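Local coordinates for single-stranded DNA-binding protein (Enterobacter phage Enc34, PDB 5ODK), which binds single-stranded DNA through an OB-fold domain, probably in phage DNA replication, at residues 14-17 with 23-26; 30-35 with 100-105; 55-60 with 94-99; 121-124 with 128-131. All blocks are in the same frame, centred on the assembly; numbering follows the deposited sequence.

Contact 1 is the buried member of the set, a backbone-paired hairpin nearest of the four to the chain's centre, whereas contacts 2, 3 and 4 lie at the surface. All four reach the same curled sheet. Contacts 2 and 3 share the loop between strands 92-94 and 108-115, tying it to the neighbouring strands 28-34 and 49-56; both use a lysine amine, which meets a tyrosine hydroxyl in contact 2 and two aspartates in contact 3. Contact 4 mixes backbone and carboxylate bonds where strand 120-122 turns toward helix 132-138. Contacts 1 and 3 touch through Asn14, Ser26, Thr59 and His60, while Leu35 packs on Val121 between contacts 2 and 4.

Contact 1 (14-17 with 23-26); sequences NGVL and IKVS
With CG anti to the backbone N (chi1 175°), Leu17 sends CD1 obliquely across CG1 of Ile23, whose own CG1 lies anti to the carbonyl carbon (chi1 -54°); the CD1 to CG1 distance is 4.2 Å. This apolar pair lies on the sheet face that Val25 shares and that is covered by helix 61-76. On the other face Val16 and Lys24 meet mainly at their roots, CB to CB at 4.1 Å, and the extended lysine chain then runs away from the hairpin.

Val16 and Lys24 form a hydrogen-bonded antiparallel pair. Lys24 N gives its hydrogen to Val16 O at 2.8 Å, and Val16 N returns a bond to Lys24 O at 3.0 Å. At Gly15, CA comes within 3.1 Å of Lys24 O in a CA-H...O contact. Beyond it, Ser26 N reaches Asn14 O at 2.9 Å. The amide of Asn14 is held from outside, OD1 by Asn27 and ND2 by the backbone of Thr59, while Ser26 O accepts from His60 NE2. The arrangement is a regular antiparallel beta hairpin, joined along strand 23-26 to strand 144-156 of the OB-fold sheet.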
loop_
_atom_site.group_PDB
_atom_site.type_symbol
_atom_site.label_atom_id
_atom_site.label_comp_id
_atom_site.label_asym_id
_atom_site.label_seq_id
_atom_site.Cartn_x
_atom_site.Cartn_y
_atom_site.Cartn_z
ATOM N N ASN A 14 0.635 13.858 4.056
ATOM C CA ASN A 14 0.459 12.418 4.175
ATOM C C ASN A 14 1.027 11.587 3.031
ATOM O O ASN A 14 0.579 10.464 2.832
ATOM C CB ASN A 14 -1.005 12.047 4.433
ATOM C CG ASN A 14 -1.469 12.431 5.818
ATOM O OD1 ASN A 14 -0.700 12.329 6.787
ATOM N ND2 ASN A 14 -2.724 12.831 5.936
ATOM N N GLY A 15 2.054 12.065 2.342
ATOM C CA GLY A 15 2.654 11.273 1.306
ATOM C C GLY A 15 3.929 11.796 0.732
ATOM O O GLY A 15 4.243 12.979 0.845
ATOM N N VAL A 16 4.658 10.906 0.065
ATOM C CA VAL A 16 5.896 11.274 -0.627
ATOM C C VAL A 16 6.000 10.485 -1.928
ATOM O O VAL A 16 5.732 9.280 -1.957
ATOM C CB VAL A 16 7.161 10.988 0.210
ATOM C CG1 VAL A 16 8.394 11.544 -0.507
ATOM C CG2 VAL A 16 7.059 11.537 1.617
ATOM N N LEU A 17 6.359 11.178 -3.004
ATOM C CA LEU A 17 6.781 10.540 -4.247
ATOM C C LEU A 17 8.280 10.616 -4.291
ATOM O O LEU A 17 8.870 11.676 -4.038
ATOM C CB LEU A 17 6.190 11.261 -5.455
ATOM C CG LEU A 17 6.670 10.742 -6.792
ATOM C CD1 LEU A 17 6.149 9.327 -7.080
ATOM C CD2 LEU A 17 6.207 11.673 -7.875
ATOM N N ILE A 23 6.266 5.308 -3.667
ATOM C CA ILE A 23 5.252 6.172 -3.101
ATOM C C ILE A 23 5.109 5.812 -1.629
ATOM O O ILE A 23 4.800 4.655 -1.298
ATOM C CB ILE A 23 3.890 5.981 -3.814
ATOM C CG1 ILE A 23 4.048 6.153 -5.325
ATOM C CG2 ILE A 23 2.853 6.946 -3.241
ATOM C CD1 ILE A 23 2.832 5.702 -6.100
ATOM N N LYS A 24 5.259 6.798 -0.749
ATOM C CA LYS A 24 4.917 6.633 0.670
ATOM C C LYS A 24 3.506 7.157 0.891
ATOM O O LYS A 24 3.225 8.296 0.513
ATOM C CB LYS A 24 5.895 7.367 1.594
ATOM C CG LYS A 24 5.611 7.175 3.078
ATOM C CD LYS A 24 6.651 7.891 3.927
ATOM C CE LYS A 24 6.405 7.751 5.403
ATOM N NZ LYS A 24 7.517 8.426 6.147
ATOM N N VAL A 25 2.634 6.324 1.441
ATOM C CA VAL A 25 1.323 6.719 1.929
ATOM C C VAL A 25 1.393 6.712 3.435
ATOM O O VAL A 25 1.723 5.688 4.050
ATOM C CB VAL A 25 0.166 5.886 1.385
ATOM C CG1 VAL A 25 0.016 6.126 -0.110
ATOM C CG2 VAL A 25 0.232 4.427 1.748
ATOM N N SER A 26 1.159 7.869 4.042
ATOM C CA SER A 26 1.364 8.047 5.476
ATOM C C SER A 26 0.052 8.109 6.208
ATOM O O SER A 26 -0.917 8.704 5.705
ATOM C CB SER A 26 2.199 9.272 5.763
ATOM O OG SER A 26 3.433 9.222 5.057
#

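Contact 2 (30-35 with 100-105); sequences CSYPHL and PDKPEC
Tyr32 and Lys102 reach for each other from opposite directions, the phenol of one meeting the amine of the other. Lys102 NZ donates to Tyr32 OH at 2.6 Å, a short bond, and lies in the plane of the ring at its edge. The methylene next to the amine follows alongside, with Lys102 CE 4.1 Å from Tyr32 CE2. Tyr32 keeps CG beside its backbone N (chi1 -55°), which sends the ring out from the strand. Lys102 does not extend fully: two successive bends, at chi3 (61°) and chi4 (58°), curl its end round and place the amine between the phenol and Glu104.

The contact sits where strand 28-34 of the OB-fold sheet turns a corner at Tyr32, facing the loop that leads to strand 108-115. In that loop the short 3-10 segment 103-105 carries Glu104, and Cys105 N bonds back to Lys102 O. Glu104 OE2 forms a long, weak salt bridge with Lys102 NZ at 3.4 Å. In one of two conformers of Ser31, a water may add a second link, donating to Ser31 OG at 2.8 Å and to Glu104 OE2 at 3.2 Å. The C-terminal residue, Glu180, accepts from Tyr32 N through OE1.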
loop_
_atom_site.group_PDB
_atom_site.type_symbol
_atom_site.label_atom_id
_atom_site.label_comp_id
_atom_site.label_asym_id
_atom_site.label_seq_id
_atom_site.Cartn_x
_atom_site.Cartn_y
_atom_site.Cartn_z
ATOM N N CYS A 30 -4.494 -0.017 8.571
ATOM C CA CYS A 30 -4.281 -1.256 7.886
ATOM C C CYS A 30 -5.344 -2.298 8.164
ATOM O O CYS A 30 -6.054 -2.271 9.173
ATOM C CB CYS A 30 -2.918 -1.844 8.133
ATOM S SG CYS A 30 -2.761 -2.757 9.619
ATOM N N SER A 31 -5.401 -3.238 7.234
ATOM C CA SER A 31 -6.359 -4.311 7.244
ATOM C C SER A 31 -5.665 -5.557 6.647
ATOM O O SER A 31 -4.804 -5.457 5.782
ATOM C CB SER A 31 -7.515 -3.810 6.390
ATOM O OG SER A 31 -8.472 -4.783 6.208
ATOM N N TYR A 32 -6.045 -6.732 7.142
ATOM C CA TYR A 32 -5.554 -7.997 6.601
ATOM C C TYR A 32 -4.030 -8.044 6.451
ATOM O O TYR A 32 -3.507 -8.469 5.428
ATOM C CB TYR A 32 -6.238 -8.331 5.270
ATOM C CG TYR A 32 -7.729 -8.346 5.334
ATOM C CD1 TYR A 32 -8.395 -9.305 6.066
ATOM C CD2 TYR A 32 -8.481 -7.411 4.633
ATOM C CE1 TYR A 32 -9.777 -9.335 6.119
ATOM C CE2 TYR A 32 -9.859 -7.429 4.686
ATOM C CZ TYR A 32 -10.501 -8.388 5.441
ATOM O OH TYR A 32 -11.879 -8.452 5.507
ATOM N N PRO A 33 -3.283 -7.658 7.514
ATOM C CA PRO A 33 -1.833 -7.752 7.385
ATOM C C PRO A 33 -1.328 -9.193 7.321
ATOM O O PRO A 33 -1.770 -10.043 8.122
ATOM C CB PRO A 33 -1.309 -7.089 8.651
ATOM C CG PRO A 33 -2.418 -7.301 9.649
ATOM C CD PRO A 33 -3.675 -7.144 8.819
ATOM N N HIS A 34 -0.433 -9.430 6.372
ATOM C CA HIS A 34 0.347 -10.674 6.249
ATOM C C HIS A 34 1.773 -10.287 6.020
ATOM O O HIS A 34 2.296 -10.314 4.927
ATOM C CB HIS A 34 -0.199 -11.568 5.163
ATOM C CG HIS A 34 -1.551 -12.101 5.467
ATOM N ND1 HIS A 34 -1.765 -13.084 6.415
ATOM C CD2 HIS A 34 -2.764 -11.744 5.014
ATOM C CE1 HIS A 34 -3.058 -13.343 6.498
ATOM N NE2 HIS A 34 -3.688 -12.549 5.647
ATOM N N LEU A 35 2.388 -9.880 7.126
ATOM C CA LEU A 35 3.758 -9.370 7.162
ATOM C C LEU A 35 4.724 -10.320 7.855
ATOM O O LEU A 35 5.940 -10.163 7.751
ATOM C CB LEU A 35 3.812 -8.030 7.862
ATOM C CG LEU A 35 2.896 -6.947 7.314
ATOM C CD1 LEU A 35 3.030 -5.682 8.141
ATOM C CD2 LEU A 35 3.138 -6.648 5.841
ATOM N N PRO A 100 -19.343 -2.463 -0.217
ATOM C CA PRO A 100 -20.588 -2.062 0.456
ATOM C C PRO A 100 -20.867 -2.669 1.830
ATOM O O PRO A 100 -21.516 -2.020 2.673
ATOM C CB PRO A 100 -21.676 -2.486 -0.538
ATOM C CG PRO A 100 -21.044 -3.575 -1.345
ATOM C CD PRO A 100 -19.618 -3.129 -1.503
ATOM N N ASP A 101 -20.377 -3.883 2.057
ATOM C CA ASP A 101 -20.651 -4.592 3.272
ATOM C C ASP A 101 -19.456 -4.552 4.247
ATOM O O ASP A 101 -19.406 -5.348 5.208
ATOM C CB ASP A 101 -21.066 -6.033 2.897
ATOM C CG ASP A 101 -22.440 -6.087 2.206
ATOM O OD1 ASP A 101 -23.250 -5.186 2.535
ATOM O OD2 ASP A 101 -22.691 -6.930 1.301
ATOM N N LYS A 102 -18.510 -3.639 4.001
ATOM C CA LYS A 102 -17.331 -3.467 4.838
ATOM C C LYS A 102 -17.266 -2.011 5.357
ATOM O O LYS A 102 -16.632 -1.166 4.750
ATOM C CB LYS A 102 -16.069 -3.892 4.069
ATOM C CG LYS A 102 -16.114 -5.319 3.529
ATOM C CD LYS A 102 -14.809 -5.834 2.922
ATOM C CE LYS A 102 -13.606 -5.894 3.888
ATOM N NZ LYS A 102 -13.816 -6.732 5.113
ATOM N N PRO A 103 -17.909 -1.717 6.520
ATOM C CA PRO A 103 -18.020 -0.317 7.050
ATOM C C PRO A 103 -16.718 0.460 7.368
ATOM O O PRO A 103 -16.694 1.693 7.346
ATOM C CB PRO A 103 -18.810 -0.470 8.355
ATOM C CG PRO A 103 -19.172 -1.874 8.491
ATOM C CD PRO A 103 -18.646 -2.684 7.356
ATOM N N GLU A 104 -15.657 -0.243 7.685
ATOM C CA GLU A 104 -14.382 0.412 7.887
ATOM C C GLU A 104 -13.827 1.052 6.609
ATOM O O GLU A 104 -12.854 1.796 6.678
ATOM C CB GLU A 104 -13.369 -0.588 8.442
ATOM C CG GLU A 104 -12.832 -1.633 7.466
ATOM C CD GLU A 104 -13.688 -2.866 7.226
ATOM O OE1 GLU A 104 -14.839 -2.967 7.734
ATOM O OE2 GLU A 104 -13.172 -3.732 6.474
ATOM N N CYS A 105 -14.417 0.731 5.454
ATOM C CA CYS A 105 -14.015 1.313 4.163
ATOM C C CYS A 105 -14.716 2.639 3.827
ATOM O O CYS A 105 -14.381 3.279 2.829
ATOM C CB CYS A 105 -14.218 0.281 3.048
ATOM S SG CYS A 105 -13.208 -1.199 3.211
HETATM O O HOH W 1 -10.544 -3.714 4.717
#

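Contact 3 (55-60 with 94-99); sequences MPKDTH and DGDVDF
Lys57 NZ is gripped by two carboxylates, Asp94 OD1 at 2.8 Å and Asp96 OD2 at 2.7 Å, both as salt bridges. The lysine chain is extended beyond CG and approaches Asp96 from the opposite direction, while crossing Asp94 at about a right angle. The two acids therefore offer themselves differently: the amine comes to Asp94 OD1 from above the carboxylate plane, 42° out of it, but to Asp96 OD2 on the anti side and nearer the plane. Lys57 CE lies 3.4 Å from both Asp94 OD1 and Asp96 OD2.

The next shell fixes these groups. Asp94 sets CG anti to its own nitrogen (chi1 -176°), and its OD1 takes a second bond from Asp96 N at 2.9 Å, closing an Asx turn. This amide arrives from the face of the carboxylate opposite the amine, so OD1 is held between the two. Asp96 OD1 accepts from Gly107 N, and Trp109 makes a cation-pi contact with Lys57. Further out, the backbone oxygen of Asp94 accepts from the amides of Val97 and Asp98, while His60 ND1 donates to Pro56 O at 2.9 Å, ordering the turn just ahead of helix 61-76.

Two acids around one amine would be expected to stabilise the charged lysine and to lessen the repulsion between Asp94 and Asp96, pinning the turn to the end of strand 49-56.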
loop_
_atom_site.group_PDB
_atom_site.type_symbol
_atom_site.label_atom_id
_atom_site.label_comp_id
_atom_site.label_asym_id
_atom_site.label_seq_id
_atom_site.Cartn_x
_atom_site.Cartn_y
_atom_site.Cartn_z
ATOM N N MET A 55 -7.095 4.456 3.264
ATOM C CA MET A 55 -6.527 5.786 3.227
ATOM C C MET A 55 -7.665 6.818 3.265
ATOM O O MET A 55 -8.423 6.940 2.302
ATOM C CB MET A 55 -5.671 5.907 1.967
ATOM C CG MET A 55 -4.975 7.215 1.839
ATOM S SD MET A 55 -3.697 7.158 0.570
ATOM C CE MET A 55 -4.675 7.282 -0.906
ATOM N N PRO A 56 -7.818 7.578 4.379
ATOM C CA PRO A 56 -8.930 8.553 4.460
ATOM C C PRO A 56 -8.903 9.572 3.332
ATOM O O PRO A 56 -7.911 10.268 3.108
ATOM C CB PRO A 56 -8.729 9.192 5.817
ATOM C CG PRO A 56 -8.089 8.109 6.641
ATOM C CD PRO A 56 -7.149 7.414 5.684
ATOM N N LYS A 57 -10.009 9.640 2.608
ATOM C CA LYS A 57 -10.073 10.526 1.438
ATOM C C LYS A 57 -9.840 11.987 1.788
ATOM O O LYS A 57 -9.167 12.698 1.041
ATOM C CB LYS A 57 -11.428 10.402 0.754
ATOM C CG LYS A 57 -11.707 9.051 0.118
ATOM C CD LYS A 57 -13.058 9.036 -0.557
ATOM C CE LYS A 57 -13.339 7.768 -1.348
ATOM N NZ LYS A 57 -14.716 7.811 -1.897
ATOM N N ASP A 58 -10.393 12.432 2.916
ATOM C CA ASP A 58 -10.393 13.848 3.259
ATOM C C ASP A 58 -9.027 14.375 3.604
ATOM O O ASP A 58 -8.822 15.553 3.499
ATOM C CB ASP A 58 -11.439 14.185 4.334
ATOM C CG ASP A 58 -11.186 13.548 5.696
ATOM O OD1 ASP A 58 -10.352 12.634 5.858
ATOM O OD2 ASP A 58 -11.890 13.987 6.637
ATOM N N THR A 59 -8.080 13.511 3.963
ATOM C CA THR A 59 -6.712 13.929 4.312
ATOM C C THR A 59 -5.624 13.378 3.384
ATOM O O THR A 59 -4.423 13.567 3.636
ATOM C CB THR A 59 -6.393 13.496 5.747
ATOM O OG1 THR A 59 -6.620 12.084 5.834
ATOM C CG2 THR A 59 -7.268 14.250 6.720
ATOM N N HIS A 60 -6.030 12.743 2.291
ATOM C CA HIS A 60 -5.076 12.128 1.370
ATOM C C HIS A 60 -5.357 12.445 -0.087
ATOM O O HIS A 60 -4.908 11.706 -0.956
ATOM C CB HIS A 60 -4.982 10.609 1.555
ATOM C CG HIS A 60 -4.449 10.194 2.896
ATOM N ND1 HIS A 60 -5.206 10.224 4.045
ATOM C CD2 HIS A 60 -3.243 9.702 3.248
ATOM C CE1 HIS A 60 -4.480 9.765 5.065
ATOM N NE2 HIS A 60 -3.280 9.449 4.605
ATOM N N ASP A 94 -12.298 2.450 -4.604
ATOM C CA ASP A 94 -13.097 3.430 -3.880
ATOM C C ASP A 94 -13.909 2.730 -2.779
ATOM O O ASP A 94 -14.828 1.957 -3.066
ATOM C CB ASP A 94 -14.008 4.137 -4.885
ATOM C CG ASP A 94 -14.820 5.253 -4.271
ATOM O OD1 ASP A 94 -14.998 5.313 -3.045
ATOM O OD2 ASP A 94 -15.352 6.038 -5.060
ATOM N N GLY A 95 -13.550 2.991 -1.525
ATOM C CA GLY A 95 -14.244 2.392 -0.417
ATOM C C GLY A 95 -15.727 2.684 -0.302
ATOM O O GLY A 95 -16.475 1.927 0.278
ATOM N N ASP A 96 -16.149 3.824 -0.831
ATOM C CA ASP A 96 -17.561 4.195 -0.817
ATOM C C ASP A 96 -18.377 3.559 -1.933
ATOM O O ASP A 96 -19.599 3.597 -1.864
ATOM C CB ASP A 96 -17.708 5.717 -0.849
ATOM C CG ASP A 96 -17.132 6.379 0.384
ATOM O OD1 ASP A 96 -17.509 5.936 1.490
ATOM O OD2 ASP A 96 -16.320 7.324 0.271
ATOM N N VAL A 97 -17.738 2.896 -2.902
ATOM C CA VAL A 97 -18.469 2.163 -3.979
ATOM C C VAL A 97 -18.254 0.623 -3.997
ATOM O O VAL A 97 -19.200 -0.136 -4.220
ATOM C CB VAL A 97 -18.076 2.796 -5.367
ATOM C CG1 VAL A 97 -18.709 2.070 -6.532
ATOM C CG2 VAL A 97 -18.447 4.274 -5.401
ATOM N N ASP A 98 -17.028 0.172 -3.756
ATOM C CA ASP A 98 -16.594 -1.214 -4.024
ATOM C C ASP A 98 -16.536 -2.165 -2.831
ATOM O O ASP A 98 -16.113 -3.326 -2.961
ATOM C CB ASP A 98 -15.220 -1.200 -4.713
ATOM C CG ASP A 98 -15.299 -1.020 -6.177
ATOM O OD1 ASP A 98 -16.411 -0.923 -6.716
ATOM O OD2 ASP A 98 -14.220 -0.976 -6.794
ATOM N N PHE A 99 -16.989 -1.656 -1.689
ATOM C CA PHE A 99 -16.924 -2.393 -0.445
ATOM C C PHE A 99 -18.167 -2.213 0.382
ATOM O O PHE A 99 -18.074 -1.888 1.566
ATOM C CB PHE A 99 -15.700 -1.956 0.307
ATOM C CG PHE A 99 -14.418 -2.168 -0.448
ATOM C CD1 PHE A 99 -13.967 -1.236 -1.343
ATOM C CD2 PHE A 99 -13.644 -3.324 -0.238
ATOM C CE1 PHE A 99 -12.823 -1.440 -2.065
ATOM C CE2 PHE A 99 -12.460 -3.522 -0.938
ATOM C CZ PHE A 99 -12.066 -2.576 -1.891
#

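Contact 4 (121-124 with 128-131); sequences VLNM and ELES
Val121 N is shared by both oxygens of one carboxylate, Glu128 OE2 at 3.1 Å and Glu128 OE1 at 3.2 Å. The bond to OE2 is the straighter, 162° at the hydrogen against 140° for OE1; each oxygen is met on its syn side, somewhat out of the carboxylate plane. Glu128 reaches this position by folding back. Although the side chain sets out away from the strand, with CB still against Leu122, the bend at chi2 (70°) brings the carboxylate back to the strand backbone. Arg118 forms a salt bridge to OE2.

The same residue of the strand is held at its carbonyl, where Leu129 N donates to Val121 O at 2.8 Å. Glu128 and Leu129 thus bind the two backbone polar groups of Val121, one by side chain and the other by main chain.

Packing contacts surround them. The Leu122 side chain crosses that of Glu128 at about a right angle, Leu122 CD2 touching Glu128 CA at 3.7 Å. Leu129 CD2 lies 4.0 Å from Asn123 ND2, an amide nitrogen hydrogen-bonded to Glu127, and Leu129 CD1 lies 4.4 Å from Val121 CG1. Val121 and Leu129 both pack on Ile135 of helix 132-138. Closed by a single backbone bridge, Leu122 with Glu128, the arrangement is a turn leading from strand 120-122 of the OB-fold sheet, paired in parallel with strand 159-173, into helix 132-138, N-capped by Ser131.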
loop_
_atom_site.group_PDB
_atom_site.type_symbol
_atom_site.label_atom_id
_atom_site.label_comp_id
_atom_site.label_asym_id
_atom_site.label_seq_id
_atom_site.Cartn_x
_atom_site.Cartn_y
_atom_site.Cartn_z
ATOM N N VAL A 121 9.597 -4.035 8.105
ATOM C CA VAL A 121 8.512 -3.889 9.069
ATOM C C VAL A 121 9.077 -3.185 10.283
ATOM O O VAL A 121 9.932 -3.761 10.981
ATOM C CB VAL A 121 7.910 -5.243 9.473
ATOM C CG1 VAL A 121 6.787 -5.044 10.467
ATOM C CG2 VAL A 121 7.417 -6.004 8.256
ATOM N N LEU A 122 8.634 -1.952 10.514
ATOM C CA LEU A 122 9.177 -1.132 11.566
ATOM C C LEU A 122 8.129 -0.910 12.644
ATOM O O LEU A 122 6.960 -0.648 12.368
ATOM C CB LEU A 122 9.651 0.218 11.014
ATOM C CG LEU A 122 10.566 0.202 9.773
ATOM C CD1 LEU A 122 10.949 1.649 9.445
ATOM C CD2 LEU A 122 11.796 -0.653 9.841
ATOM N N ASN A 123 8.591 -1.015 13.893
ATOM C CA ASN A 123 7.763 -0.714 15.034
ATOM C C ASN A 123 7.600 0.798 15.196
ATOM O O ASN A 123 8.134 1.591 14.415
ATOM C CB ASN A 123 8.309 -1.445 16.281
ATOM C CG ASN A 123 9.609 -0.866 16.810
ATOM O OD1 ASN A 123 10.050 0.206 16.418
ATOM N ND2 ASN A 123 10.235 -1.609 17.739
ATOM N N MET A 124 6.875 1.196 16.233
ATOM C CA MET A 124 6.600 2.595 16.442
ATOM C C MET A 124 7.847 3.462 16.655
ATOM O O MET A 124 7.821 4.677 16.422
ATOM C CB MET A 124 5.658 2.727 17.614
ATOM C CG MET A 124 5.012 4.078 17.719
ATOM S SD MET A 124 3.691 4.007 18.934
ATOM C CE MET A 124 2.556 3.170 17.904
ATOM N N GLU A 128 13.456 -2.056 12.919
ATOM C CA GLU A 128 13.093 -3.242 12.157
ATOM C C GLU A 128 12.789 -4.418 13.096
ATOM O O GLU A 128 13.566 -4.733 13.976
ATOM C CB GLU A 128 14.188 -3.637 11.172
ATOM C CG GLU A 128 13.929 -4.964 10.443
ATOM C CD GLU A 128 12.770 -4.905 9.425
ATOM O OE1 GLU A 128 12.768 -4.008 8.571
ATOM O OE2 GLU A 128 11.826 -5.757 9.407
ATOM N N LEU A 129 11.654 -5.040 12.853
ATOM C CA LEU A 129 11.282 -6.253 13.513
ATOM C C LEU A 129 11.707 -7.454 12.710
ATOM O O LEU A 129 11.820 -7.406 11.493
ATOM C CB LEU A 129 9.794 -6.286 13.785
ATOM C CG LEU A 129 9.287 -5.151 14.670
ATOM C CD1 LEU A 129 7.769 -5.230 14.788
ATOM C CD2 LEU A 129 9.940 -5.191 16.036
ATOM N N GLU A 130 11.930 -8.557 13.412
ATOM C CA GLU A 130 12.365 -9.795 12.759
ATOM C C GLU A 130 11.472 -10.980 13.098
ATOM O O GLU A 130 11.201 -11.803 12.246
ATOM C CB GLU A 130 13.781 -10.140 13.178
ATOM C CG GLU A 130 14.814 -9.111 12.840
ATOM C CD GLU A 130 15.004 -8.891 11.344
ATOM O OE1 GLU A 130 14.539 -9.719 10.519
ATOM O OE2 GLU A 130 15.655 -7.881 10.990
ATOM N N SER A 131 11.079 -11.127 14.360
ATOM C CA SER A 131 10.260 -12.273 14.770
ATOM C C SER A 131 8.909 -12.250 14.105
ATOM O O SER A 131 8.199 -11.258 14.218
ATOM C CB SER A 131 10.091 -12.236 16.295
ATOM O OG SER A 131 8.968 -12.918 16.715
#